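Local coordinates for protein BsaWI endonuclease (Geobacillus stearothermophilus, PDB 4ZSF) that probably cuts double-stranded DNA as a restriction endonuclease of the PD-(D/E)XK nuclease class, using bound metal ions, at residues 1-15 / 31-44. Numbering follows the deposited sequence. Where two conformers were deposited one is given.
Sequences MNFFEYCISTYAKIF and KAIRDTMISAMREF
Ile14 of helix 3-15 is a knob among Lys31, Ala32, Asp35 and Thr36 of helix 31-43, its CG2 lying against Ala32 CA where the backbones come closest in register. Ala32 CB meets Tyr11 CD2 at 3.5 Å. Ile33 CG1 touches the edge of the Tyr11 ring, whose hydroxyl is hydrogen-bonded to His60 and Arg63. With CG1 of Ile14 beside its own backbone N (chi1 -64°), CD1 reaches Asp35 CB. The Asp35 carboxylate turns to Lys31, whose NZ meets the syn lone pair of OD2 in a salt bridge. Thr36 is the reciprocal knob among Cys7, Thr10, Tyr11 and Ile14. Its OG1, 3.2 Å from Tyr11 CA, donates a hydrogen bond to Ala32 O, which also accepts from Thr36 N, and CG2 packs against Cys7 O. In the conformer given, Ser39 OG lies near the Tyr6 ring plane only 2.5 Å from Tyr6 OH, a hydrogen bond whose unusual shortness leaves its exact length doubtful. Ala40 CB abuts Cys7 SG at 3.7 Å. Glu43 CB lies over one face of the Tyr6 ring, with CG near its hydroxyl end. Phe44, the first residue beyond the helix, lays its ring under Phe3 CA, a CH-pi contact 3.5 Å from the centroid and 8° off the normal, while CE2 presses on Tyr6 CB. Replacing Phe44 by an alanine is likely to strip the ring from under Phe3 CA and leave Tyr6 CB without its neighbour. The axes, 8.4 Å apart at 139°, thus form an antiparallel-leaning helical hairpin distant from the calcium site, joined mainly by apolar contacts, with one hydrogen bond, Tyr6 to Ser39 in the conformer given, crossing between the helices.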
ATOM      1  N   MET A   1      20.794 -11.147  31.979  1.00 49.34           N
ATOM      2  CA  MET A   1      20.401 -10.780  30.627  1.00 46.46           C
ATOM      3  C   MET A   1      19.013 -10.153  30.669  1.00 42.17           C
ATOM      4  O   MET A   1      18.100 -10.770  31.193  1.00 43.22           O
ATOM      5  CB  MET A   1      20.395 -12.017  29.725  1.00 48.69           C
ATOM      6  CG  MET A   1      20.306 -11.714  28.246  1.00 44.26           C
ATOM      7  SD  MET A   1      21.100 -12.952  27.190  1.00 56.85           S
ATOM      8  CE  MET A   1      20.521 -14.428  28.031  1.00 76.80           C
ATOM      9  N   ASN A   2      18.840  -8.958  30.129  1.00 37.36           N
ATOM     10  CA  ASN A   2      17.498  -8.377  30.040  1.00 36.20           C
ATOM     11  C   ASN A   2      16.824  -8.912  28.755  1.00 33.30           C
ATOM     12  O   ASN A   2      17.476  -9.636  27.996  1.00 30.60           O
ATOM     13  CB  ASN A   2      17.539  -6.847  30.066  1.00 35.89           C
ATOM     14  CG  ASN A   2      18.322  -6.251  28.913  1.00 39.41           C
ATOM     15  OD1 ASN A   2      18.023  -6.495  27.775  1.00 38.43           O
ATOM     16  ND2 ASN A   2      19.308  -5.395  29.225  1.00 44.44           N
ATOM     17  N   PHE A   3      15.547  -8.582  28.528  1.00 31.27           N
ATOM     18  CA  PHE A   3      14.810  -9.253  27.431  1.00 30.27           C
ATOM     19  C   PHE A   3      15.384  -8.833  26.093  1.00 29.09           C
ATOM     20  O   PHE A   3      15.316  -9.587  25.107  1.00 29.02           O
ATOM     21  CB  PHE A   3      13.293  -8.929  27.481  1.00 28.76           C
ATOM     22  CG  PHE A   3      12.948  -7.545  26.995  1.00 28.21           C
ATOM     23  CD1 PHE A   3      12.631  -7.319  25.655  1.00 28.70           C
ATOM     24  CD2 PHE A   3      12.883  -6.467  27.885  1.00 29.06           C
ATOM     25  CE1 PHE A   3      12.303  -6.059  25.186  1.00 27.33           C
ATOM     26  CE2 PHE A   3      12.576  -5.193  27.425  1.00 27.82           C
ATOM     27  CZ  PHE A   3      12.278  -4.976  26.068  1.00 29.55           C
ATOM     28  N   PHE A   4      15.876  -7.595  26.017  1.00 29.65           N
ATOM     29  CA  PHE A   4      16.347  -7.083  24.741  1.00 32.17           C
ATOM     30  C   PHE A   4      17.640  -7.809  24.330  1.00 33.13           C
ATOM     31  O   PHE A   4      17.758  -8.263  23.184  1.00 31.18           O
ATOM     32  CB  PHE A   4      16.549  -5.570  24.794  1.00 33.35           C
ATOM     33  CG  PHE A   4      16.944  -4.979  23.496  1.00 34.41           C
ATOM     34  CD1 PHE A   4      18.273  -4.970  23.101  1.00 41.05           C
ATOM     35  CD2 PHE A   4      16.019  -4.396  22.686  1.00 38.86           C
ATOM     36  CE1 PHE A   4      18.648  -4.416  21.861  1.00 40.55           C
ATOM     37  CE2 PHE A   4      16.401  -3.816  21.446  1.00 39.03           C
ATOM     38  CZ  PHE A   4      17.718  -3.845  21.059  1.00 38.90           C
ATOM     39  N   GLU A   5      18.591  -7.923  25.269  1.00 30.76           N
ATOM     40  CA  GLU A   5      19.807  -8.707  25.053  1.00 31.03           C
ATOM     41  C   GLU A   5      19.494 -10.135  24.691  1.00 28.73           C
ATOM     42  O   GLU A   5      20.152 -10.716  23.833  1.00 28.28           O
ATOM     43  CB  GLU A   5      20.692  -8.706  26.303  1.00 39.33           C
ATOM     44  CG  GLU A   5      21.072  -7.303  26.715  1.00 42.89           C
ATOM     45  CD  GLU A   5      21.832  -7.277  28.063  1.00 48.74           C
ATOM     46  OE1 GLU A   5      21.406  -7.910  29.062  1.00 45.59           O
ATOM     47  OE2 GLU A   5      22.877  -6.608  28.105  1.00 54.05           O
ATOM     48  N   TYR A   6      18.524 -10.714  25.377  1.00 26.99           N
ATOM     49  CA  TYR A   6      18.128 -12.079  25.127  1.00 27.81           C
ATOM     50  C   TYR A   6      17.623 -12.208  23.673  1.00 25.24           C
ATOM     51  O   TYR A   6      17.927 -13.195  22.993  1.00 24.26           O
ATOM     52  CB  TYR A   6      17.028 -12.522  26.099  1.00 25.57           C
ATOM     53  CG  TYR A   6      16.573 -13.934  25.857  1.00 25.50           C
ATOM     54  CD1 TYR A   6      17.288 -14.998  26.368  1.00 29.31           C
ATOM     55  CD2 TYR A   6      15.464 -14.208  25.053  1.00 29.03           C
ATOM     56  CE1 TYR A   6      16.906 -16.327  26.124  1.00 32.21           C
ATOM     57  CE2 TYR A   6      15.075 -15.521  24.809  1.00 26.95           C
ATOM     58  CZ  TYR A   6      15.786 -16.565  25.354  1.00 31.84           C
ATOM     59  OH  TYR A   6      15.389 -17.847  25.120  1.00 36.84           O
ATOM     60  N   CYS A   7      16.821 -11.251  23.241  1.00 23.97           N
ATOM     61  CA  CYS A   7      16.224 -11.372  21.866  1.00 24.60           C
ATOM     62  C   CYS A   7      17.296 -11.253  20.816  1.00 26.38           C
ATOM     63  O   CYS A   7      17.290 -11.984  19.819  1.00 23.63           O
ATOM     64  CB  CYS A   7      15.172 -10.317  21.599  1.00 26.11           C
ATOM     65  SG  CYS A   7      13.651 -10.678  22.464  1.00 26.22           S
ATOM     66  N   ILE A   8      18.209 -10.319  21.036  1.00 22.80           N
ATOM     67  CA  ILE A   8      19.270 -10.062  20.064  1.00 25.75           C
ATOM     68  C   ILE A   8      20.088 -11.361  19.887  1.00 26.47           C
ATOM     69  O   ILE A   8      20.389 -11.816  18.746  1.00 26.68           O
ATOM     70  CB  ILE A   8      20.238  -8.951  20.551  1.00 40.71           C
ATOM     71  CG1 ILE A   8      19.606  -7.549  20.547  1.00 40.39           C
ATOM     72  CG2 ILE A   8      21.553  -8.978  19.777  1.00 43.92           C
ATOM     73  CD1 ILE A   8      18.729  -7.270  19.417  1.00 36.19           C
ATOM     74  N   SER A   9      20.432 -11.973  21.013  0.60 26.29           N
ATOM     75  CA  SER A   9      21.372 -13.090  20.983  0.60 26.87           C
ATOM     76  C   SER A   9      20.654 -14.345  20.502  0.60 25.60           C
ATOM     77  O   SER A   9      21.217 -15.151  19.767  0.60 24.38           O
ATOM     78  CB  SER A   9      22.014 -13.303  22.367  0.60 27.79           C
ATOM     79  OG  SER A   9      21.095 -13.889  23.266  0.60 28.85           O
ATOM     80  N   THR A  10      19.394 -14.492  20.888  1.00 20.84           N
ATOM     81  CA  THR A  10      18.628 -15.673  20.521  1.00 21.76           C
ATOM     82  C   THR A  10      18.245 -15.683  19.033  1.00 20.79           C
ATOM     83  O   THR A  10      18.357 -16.732  18.362  1.00 19.96           O
ATOM     84  CB  THR A  10      17.376 -15.784  21.408  1.00 24.57           C
ATOM     85  OG1 THR A  10      17.791 -15.893  22.796  1.00 26.64           O
ATOM     86  CG2 THR A  10      16.497 -16.985  21.015  1.00 26.65           C
ATOM     87  N   TYR A  11      17.821 -14.517  18.517  1.00 18.82           N
ATOM     88  CA  TYR A  11      17.496 -14.424  17.062  1.00 19.77           C
ATOM     89  C   TYR A  11      18.758 -14.838  16.245  1.00 22.27           C
ATOM     90  O   TYR A  11      18.678 -15.611  15.292  1.00 22.25           O
ATOM     91  CB  TYR A  11      17.076 -13.016  16.730  1.00 19.11           C
ATOM     92  CG  TYR A  11      16.978 -12.785  15.239  1.00 17.73           C
ATOM     93  CD1 TYR A  11      18.106 -12.373  14.545  1.00 22.51           C
ATOM     94  CD2 TYR A  11      15.794 -13.004  14.547  1.00 19.70           C
ATOM     95  CE1 TYR A  11      18.063 -12.165  13.167  1.00 22.33           C
ATOM     96  CE2 TYR A  11      15.729 -12.805  13.164  1.00 19.13           C
ATOM     97  CZ  TYR A  11      16.889 -12.402  12.497  1.00 22.21           C
ATOM     98  OH  TYR A  11      16.879 -12.203  11.152  1.00 23.77           O
ATOM     99  N   ALA A  12      19.901 -14.294  16.637  1.00 21.70           N
ATOM    100  CA  ALA A  12      21.139 -14.564  15.907  1.00 26.63           C
ATOM    101  C   ALA A  12      21.474 -16.030  15.975  1.00 24.11           C
ATOM    102  O   ALA A  12      21.844 -16.616  14.960  1.00 24.04           O
ATOM    103  CB  ALA A  12      22.300 -13.706  16.448  1.00 27.82           C
ATOM    104  N   LYS A  13      21.329 -16.647  17.152  1.00 23.52           N
ATOM    105  CA  LYS A  13      21.647 -18.070  17.290  1.00 25.39           C
ATOM    106  C   LYS A  13      20.749 -18.961  16.460  1.00 24.14           C
ATOM    107  O   LYS A  13      21.215 -19.877  15.775  1.00 24.15           O
ATOM    108  CB  LYS A  13      21.535 -18.512  18.760  1.00 28.75           C
ATOM    109  CG  LYS A  13      21.830 -20.022  18.963  1.00 35.78           C
ATOM    110  CD  LYS A  13      21.862 -20.359  20.465  1.00 43.18           C
ATOM    111  CE  LYS A  13      22.545 -21.712  20.728  1.00 46.63           C
ATOM    112  N   ILE A  14      19.442 -18.725  16.543  1.00 20.52           N
ATOM    113  CA  ILE A  14      18.495 -19.577  15.846  1.00 21.64           C
ATOM    114  C   ILE A  14      18.643 -19.338  14.349  1.00 23.27           C
ATOM    115  O   ILE A  14      18.596 -20.304  13.567  1.00 21.49           O
ATOM    116  CB  ILE A  14      17.025 -19.319  16.288  1.00 20.55           C
ATOM    117  CG1 ILE A  14      16.844 -19.696  17.807  1.00 21.05           C
ATOM    118  CG2 ILE A  14      16.007 -20.100  15.373  1.00 21.25           C
ATOM    119  CD1 ILE A  14      15.494 -19.282  18.361  1.00 20.83           C
ATOM    120  N   PHE A  15      18.870 -18.093  13.940  1.00 18.25           N
ATOM    121  CA  PHE A  15      19.023 -17.876  12.482  1.00 21.57           C
ATOM    122  C   PHE A  15      20.218 -18.675  11.951  1.00 24.27           C
ATOM    123  O   PHE A  15      20.115 -19.416  10.939  1.00 21.03           O
ATOM    124  CB  PHE A  15      19.247 -16.396  12.132  1.00 19.70           C
ATOM    125  CG  PHE A  15      19.565 -16.228  10.679  1.00 20.23           C
ATOM    126  CD1 PHE A  15      18.538 -16.253   9.753  1.00 19.52           C
ATOM    127  CD2 PHE A  15      20.886 -16.158  10.247  1.00 22.70           C
ATOM    128  CE1 PHE A  15      18.811 -16.156   8.395  1.00 20.34           C
ATOM    129  CE2 PHE A  15      21.180 -16.079   8.905  1.00 23.25           C
ATOM    130  CZ  PHE A  15      20.140 -16.100   7.965  1.00 19.61           C
ATOM    131  N   LYS A  31      11.821 -18.627  11.042  1.00 16.19           N
ATOM    132  CA  LYS A  31      11.970 -19.462  12.238  1.00 16.17           C
ATOM    133  C   LYS A  31      12.607 -18.708  13.399  1.00 17.21           C
ATOM    134  O   LYS A  31      12.148 -18.811  14.536  1.00 18.21           O
ATOM    135  CB  LYS A  31      12.795 -20.699  11.906  1.00 17.50           C
ATOM    136  CG  LYS A  31      12.877 -21.642  13.145  1.00 22.93           C
ATOM    137  CD  LYS A  31      13.466 -23.015  12.737  1.00 23.11           C
ATOM    138  CE  LYS A  31      13.603 -23.987  14.009  1.00 30.49           C
ATOM    139  NZ  LYS A  31      12.292 -24.098  14.758  1.00 33.58           N
ATOM    140  N   ALA A  32      13.657 -17.931  13.115  1.00 15.41           N
ATOM    141  CA  ALA A  32      14.311 -17.127  14.167  1.00 16.88           C
ATOM    142  C   ALA A  32      13.335 -16.093  14.755  1.00 18.88           C
ATOM    143  O   ALA A  32      13.334 -15.856  15.970  1.00 20.10           O
ATOM    144  CB  ALA A  32      15.570 -16.398  13.560  1.00 17.28           C
ATOM    145  N   ILE A  33      12.508 -15.472  13.907  1.00 16.25           N
ATOM    146  CA  ILE A  33      11.557 -14.498  14.438  1.00 15.66           C
ATOM    147  C   ILE A  33      10.524 -15.167  15.361  1.00 19.04           C
ATOM    148  O   ILE A  33      10.300 -14.744  16.516  1.00 19.38           O
ATOM    149  CB  ILE A  33      10.858 -13.753  13.312  1.00 17.43           C
ATOM    150  CG1 ILE A  33      11.867 -12.832  12.631  1.00 16.96           C
ATOM    151  CG2 ILE A  33       9.687 -12.849  13.852  1.00 19.06           C
ATOM    152  CD1 ILE A  33      11.316 -12.352  11.188  1.00 17.24           C
ATOM    153  N   ARG A  34       9.924 -16.228  14.848  1.00 15.74           N
ATOM    154  CA  ARG A  34       8.861 -16.951  15.562  1.00 18.63           C
ATOM    155  C   ARG A  34       9.396 -17.526  16.863  1.00 20.57           C
ATOM    156  O   ARG A  34       8.796 -17.390  17.948  1.00 18.25           O
ATOM    157  CB  ARG A  34       8.373 -18.049  14.577  1.00 24.24           C
ATOM    158  CG  ARG A  34       7.297 -18.987  14.889  1.00 35.03           C
ATOM    159  CD  ARG A  34       6.974 -19.637  13.486  1.00 36.36           C
ATOM    160  NE  ARG A  34       7.943 -20.667  13.106  1.00 36.39           N
ATOM    161  CZ  ARG A  34       8.545 -20.840  11.910  1.00 31.85           C
ATOM    162  NH1 ARG A  34       8.365 -20.036  10.861  1.00 31.08           N
ATOM    163  NH2 ARG A  34       9.388 -21.862  11.786  1.00 32.87           N
ATOM    164  N   ASP A  35      10.536 -18.199  16.762  1.00 17.22           N
ATOM    165  CA  ASP A  35      11.026 -18.924  17.957  1.00 19.64           C
ATOM    166  C   ASP A  35      11.655 -17.995  18.974  1.00 21.27           C
ATOM    167  O   ASP A  35      11.629 -18.268  20.191  1.00 20.20           O
ATOM    168  CB  ASP A  35      12.030 -20.008  17.523  1.00 19.85           C
ATOM    169  CG  ASP A  35      11.345 -21.231  16.867  1.00 26.53           C
ATOM    170  OD1 ASP A  35      10.085 -21.269  16.657  1.00 29.24           O
ATOM    171  OD2 ASP A  35      12.123 -22.135  16.497  1.00 32.81           O
ATOM    172  N   THR A  36      12.184 -16.861  18.519  1.00 17.99           N
ATOM    173  CA  THR A  36      12.726 -15.902  19.488  1.00 17.97           C
ATOM    174  C   THR A  36      11.541 -15.258  20.216  1.00 18.64           C
ATOM    175  O   THR A  36      11.628 -15.066  21.426  1.00 19.58           O
ATOM    176  CB  THR A  36      13.600 -14.837  18.823  1.00 19.06           C
ATOM    177  OG1 THR A  36      14.704 -15.519  18.192  1.00 19.94           O
ATOM    178  CG2 THR A  36      14.163 -13.824  19.888  1.00 18.46           C
ATOM    179  N   MET A  37      10.478 -14.891  19.483  1.00 17.61           N
ATOM    180  CA  MET A  37       9.273 -14.290  20.120  1.00 19.23           C
ATOM    181  C   MET A  37       8.741 -15.274  21.203  1.00 18.89           C
ATOM    182  O   MET A  37       8.482 -14.915  22.364  1.00 19.59           O
ATOM    183  CB  MET A  37       8.204 -13.983  19.064  1.00 18.50           C
ATOM    184  CG  MET A  37       6.923 -13.344  19.643  1.00 21.58           C
ATOM    185  SD  MET A  37       7.239 -11.745  20.472  1.00 25.21           S
ATOM    186  CE  MET A  37       5.562 -11.109  20.320  1.00 24.60           C
ATOM    187  N   ILE A  38       8.593 -16.531  20.823  1.00 16.94           N
ATOM    188  CA  ILE A  38       8.022 -17.521  21.764  1.00 19.26           C
ATOM    189  C   ILE A  38       8.942 -17.687  22.979  1.00 20.77           C
ATOM    190  O   ILE A  38       8.466 -17.631  24.115  1.00 23.05           O
ATOM    191  CB  ILE A  38       7.788 -18.880  21.063  1.00 19.74           C
ATOM    192  CG1 ILE A  38       6.637 -18.759  20.067  1.00 18.87           C
ATOM    193  CG2 ILE A  38       7.491 -20.038  22.146  1.00 26.31           C
ATOM    194  CD1 ILE A  38       6.522 -20.004  19.158  1.00 20.42           C
ATOM    195  N   SER A  39      10.240 -17.856  22.728  0.53 21.32           N
ATOM    196  CA  SER A  39      11.238 -18.115  23.775  0.53 22.15           C
ATOM    197  C   SER A  39      11.332 -16.968  24.755  0.53 23.43           C
ATOM    198  O   SER A  39      11.387 -17.165  25.990  0.53 25.46           O
ATOM    199  CB  SER A  39      12.611 -18.364  23.139  0.53 23.01           C
ATOM    200  OG  SER A  39      13.471 -18.972  24.086  0.53 27.02           O
ATOM    201  N   ALA A  40      11.328 -15.759  24.214  1.00 20.87           N
ATOM    202  CA  ALA A  40      11.443 -14.548  25.036  1.00 23.40           C
ATOM    203  C   ALA A  40      10.192 -14.318  25.827  1.00 25.48           C
ATOM    204  O   ALA A  40      10.277 -13.824  26.971  1.00 28.07           O
ATOM    205  CB  ALA A  40      11.723 -13.305  24.148  1.00 20.02           C
ATOM    206  N   MET A  41       9.015 -14.593  25.221  1.00 20.87           N
ATOM    207  CA  MET A  41       7.799 -14.441  26.029  1.00 23.00           C
ATOM    208  C   MET A  41       7.816 -15.438  27.183  1.00 27.51           C
ATOM    209  O   MET A  41       7.289 -15.154  28.250  1.00 29.81           O
ATOM    210  CB  MET A  41       6.562 -14.640  25.181  1.00 22.80           C
ATOM    211  CG  MET A  41       6.267 -13.401  24.313  1.00 26.65           C
ATOM    212  SD  MET A  41       4.706 -13.522  23.394  1.00 32.74           S
ATOM    213  CE  MET A  41       5.044 -14.908  22.367  1.00 35.29           C
ATOM    214  N   ARG A  42       8.386 -16.616  26.984  1.00 26.87           N
ATOM    215  CA  ARG A  42       8.594 -17.499  28.141  1.00 29.03           C
ATOM    216  C   ARG A  42       9.657 -17.046  29.123  1.00 30.21           C
ATOM    217  O   ARG A  42       9.467 -17.160  30.330  1.00 32.03           O
ATOM    218  CB  ARG A  42       8.916 -18.918  27.658  1.00 27.91           C
ATOM    219  CG  ARG A  42       7.720 -19.512  26.867  1.00 24.71           C
ATOM    220  CD  ARG A  42       8.087 -20.853  26.207  1.00 25.57           C
ATOM    221  NE  ARG A  42       6.928 -21.522  25.600  1.00 28.02           N
ATOM    222  CZ  ARG A  42       6.987 -22.429  24.621  1.00 28.73           C
ATOM    223  NH1 ARG A  42       8.160 -22.817  24.125  1.00 31.25           N
ATOM    224  NH2 ARG A  42       5.871 -22.976  24.179  1.00 30.23           N
ATOM    225  N   GLU A  43      10.819 -16.634  28.658  1.00 29.10           N
ATOM    226  CA  GLU A  43      11.870 -16.227  29.583  1.00 31.47           C
ATOM    227  C   GLU A  43      11.543 -14.931  30.295  1.00 30.41           C
ATOM    228  O   GLU A  43      12.098 -14.649  31.397  1.00 30.86           O
ATOM    229  CB  GLU A  43      13.196 -16.063  28.836  1.00 35.73           C
ATOM    230  CG  GLU A  43      13.709 -17.357  28.229  1.00 39.45           C
ATOM    231  CD  GLU A  43      14.116 -18.381  29.269  1.00 46.03           C
ATOM    232  OE1 GLU A  43      14.514 -17.981  30.380  1.00 46.14           O
ATOM    233  OE2 GLU A  43      14.006 -19.585  28.961  1.00 52.05           O
ATOM    234  N   PHE A  44      10.686 -14.120  29.671  1.00 25.72           N
ATOM    235  CA  PHE A  44      10.334 -12.790  30.218  1.00 28.64           C
ATOM    236  C   PHE A  44       8.812 -12.543  30.217  1.00 28.27           C
ATOM    237  O   PHE A  44       8.292 -11.677  29.510  1.00 28.43           O
ATOM    238  CB  PHE A  44      11.054 -11.676  29.440  1.00 26.19           C
ATOM    239  CG  PHE A  44      12.537 -11.803  29.493  1.00 30.12           C
ATOM    240  CD1 PHE A  44      13.266 -11.160  30.495  1.00 27.76           C
ATOM    241  CD2 PHE A  44      13.224 -12.616  28.557  1.00 29.62           C
ATOM    242  CE1 PHE A  44      14.647 -11.296  30.561  1.00 33.07           C
ATOM    243  CE2 PHE A  44      14.605 -12.745  28.618  1.00 30.35           C
ATOM    244  CZ  PHE A  44      15.318 -12.073  29.627  1.00 32.85           C
TER